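Local coordinates for protein oxidoreductase, Gfo/Idh/MocA family (Vibrio cholerae, PDB 1XEA) that probably acts as an NAD(P)-dependent oxidoreductase of the Gfo/Idh/MocA family, although its substrate is not established, at residues 38-43 / 52-57. Residues are numbered along the deposited sequence; the frame is centred on the assembly and turned at random.
Sequences KVLGTL and TCTDYR
Leu40 reaches from helix 37-46 to the chain at Thr52, Cys53 and Thr54, within the Rossmann-type nucleotide-binding domain. That chain belongs to the loop returning from the helix to strand 66-69, so the contact packs a helix against its own connection to the strand that follows it in sequence. The leucine CB is directed at the loop but stays 4.8 Å from Thr52 CG2. With CG anti to the backbone N (chi1 167°), the branch point is carried outward and lies 3.3 Å from the same Thr52 methyl. Beyond CG the chain forks. Leu40 CD1 keeps to Thr52, 3.4 Å from its CG2, with the backbone oxygen of Cys53 somewhat farther off. Leu40 CD2 has the more varied surroundings: it touches Thr52 CG2, approaches Cys53 O at 3.2 Å and meets Thr54 OG1 at 3.5 Å. The threonine methyl thus rests against the forked end of the leucine, near CG and both methyls together, while two oxygens border CD2. The contact is van der Waals in character. Cys53 pairs through its backbone with Thr34, just beyond strand 28-33, while its CB points away from the helix and its side chain packs on Cys33, Asp58 and Val59. Leu40 is buried, also touching Leu32 and Thr34, and so joins the helix to strand 28-33 and the returning loop. At Thr52 the two branches divide the work: CG2, anti to the backbone N, meets Leu40, whereas OG1 is hydrogen-bonded to Ser50 O.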
# COMPACT_ATOMS: atom_id res chain seq x y z
N LYS A 38 37.28 12.20 -25.80
CA LYS A 38 36.00 12.16 -26.49
C LYS A 38 34.89 12.51 -25.50
O LYS A 38 34.19 13.51 -25.65
CB LYS A 38 35.76 10.76 -27.07
CG LYS A 38 34.36 10.53 -27.61
CD LYS A 38 34.08 9.04 -27.84
CE LYS A 38 34.18 8.24 -26.54
NZ LYS A 38 33.88 6.80 -26.76
N VAL A 39 34.73 11.64 -24.50
CA VAL A 39 33.74 11.82 -23.46
C VAL A 39 33.96 13.18 -22.80
O VAL A 39 33.01 13.94 -22.56
CB VAL A 39 33.87 10.71 -22.40
CG1 VAL A 39 32.91 10.95 -21.24
CG2 VAL A 39 33.60 9.36 -23.05
N LEU A 40 35.22 13.49 -22.51
CA LEU A 40 35.58 14.75 -21.89
C LEU A 40 34.92 15.92 -22.59
O LEU A 40 34.28 16.76 -21.95
CB LEU A 40 37.09 14.93 -21.92
CG LEU A 40 37.61 16.34 -21.60
CD1 LEU A 40 37.14 16.82 -20.23
CD2 LEU A 40 39.12 16.28 -21.67
N GLY A 41 35.09 15.97 -23.90
CA GLY A 41 34.52 17.05 -24.69
C GLY A 41 33.02 16.97 -24.84
O GLY A 41 32.33 17.99 -24.86
N THR A 42 32.50 15.75 -24.94
CA THR A 42 31.07 15.60 -25.08
C THR A 42 30.40 16.22 -23.87
O THR A 42 29.52 17.07 -24.00
CB THR A 42 30.69 14.12 -25.20
OG1 THR A 42 31.35 13.55 -26.33
CG2 THR A 42 29.19 13.97 -25.35
N LEU A 43 30.83 15.80 -22.68
CA LEU A 43 30.26 16.32 -21.45
C LEU A 43 30.52 17.81 -21.32
O LEU A 43 29.61 18.58 -20.99
CB LEU A 43 30.85 15.58 -20.24
CG LEU A 43 30.41 14.11 -20.05
CD1 LEU A 43 31.28 13.47 -18.99
CD2 LEU A 43 28.94 14.04 -19.66
N THR A 52 38.78 22.59 -19.45
CA THR A 52 38.85 21.18 -19.82
C THR A 52 40.24 20.66 -19.51
O THR A 52 41.19 21.44 -19.45
CB THR A 52 38.55 20.98 -21.31
OG1 THR A 52 37.25 21.52 -21.60
CG2 THR A 52 38.56 19.50 -21.66
N CYS A 53 40.37 19.35 -19.35
CA CYS A 53 41.66 18.78 -18.99
C CYS A 53 41.67 17.26 -19.11
O CYS A 53 40.65 16.62 -18.90
CB CYS A 53 41.93 19.21 -17.54
SG CYS A 53 43.49 18.75 -16.80
N THR A 54 42.81 16.68 -19.46
CA THR A 54 42.89 15.23 -19.59
C THR A 54 43.80 14.59 -18.55
O THR A 54 43.58 13.44 -18.14
CB THR A 54 43.40 14.81 -20.98
OG1 THR A 54 42.45 15.21 -21.97
CG2 THR A 54 43.57 13.29 -21.06
N ASP A 55 44.83 15.32 -18.14
CA ASP A 55 45.77 14.83 -17.15
C ASP A 55 45.47 15.46 -15.79
O ASP A 55 45.47 16.69 -15.66
CB ASP A 55 47.20 15.16 -17.57
CG ASP A 55 48.23 14.52 -16.67
OD1 ASP A 55 48.25 14.83 -15.47
OD2 ASP A 55 49.03 13.69 -17.18
N TYR A 56 45.24 14.62 -14.79
CA TYR A 56 44.92 15.09 -13.45
C TYR A 56 45.92 16.06 -12.86
O TYR A 56 45.71 16.57 -11.76
CB TYR A 56 44.73 13.90 -12.50
CG TYR A 56 45.99 13.17 -12.13
CD1 TYR A 56 46.83 13.65 -11.12
CD2 TYR A 56 46.34 11.97 -12.75
CE1 TYR A 56 47.98 12.96 -10.74
CE2 TYR A 56 47.49 11.27 -12.38
CZ TYR A 56 48.31 11.77 -11.38
OH TYR A 56 49.45 11.08 -11.00
N ARG A 57 47.00 16.34 -13.59
CA ARG A 57 48.02 17.26 -13.09
C ARG A 57 47.75 18.69 -13.55
O ARG A 57 47.88 19.63 -12.77
CB ARG A 57 49.40 16.81 -13.56
CG ARG A 57 49.78 15.46 -13.01
CD ARG A 57 50.67 14.71 -13.99
NE ARG A 57 50.55 13.26 -13.80
CZ ARG A 57 51.05 12.36 -14.64
NH1 ARG A 57 51.70 12.75 -15.72
NH2 ARG A 57 50.88 11.06 -14.39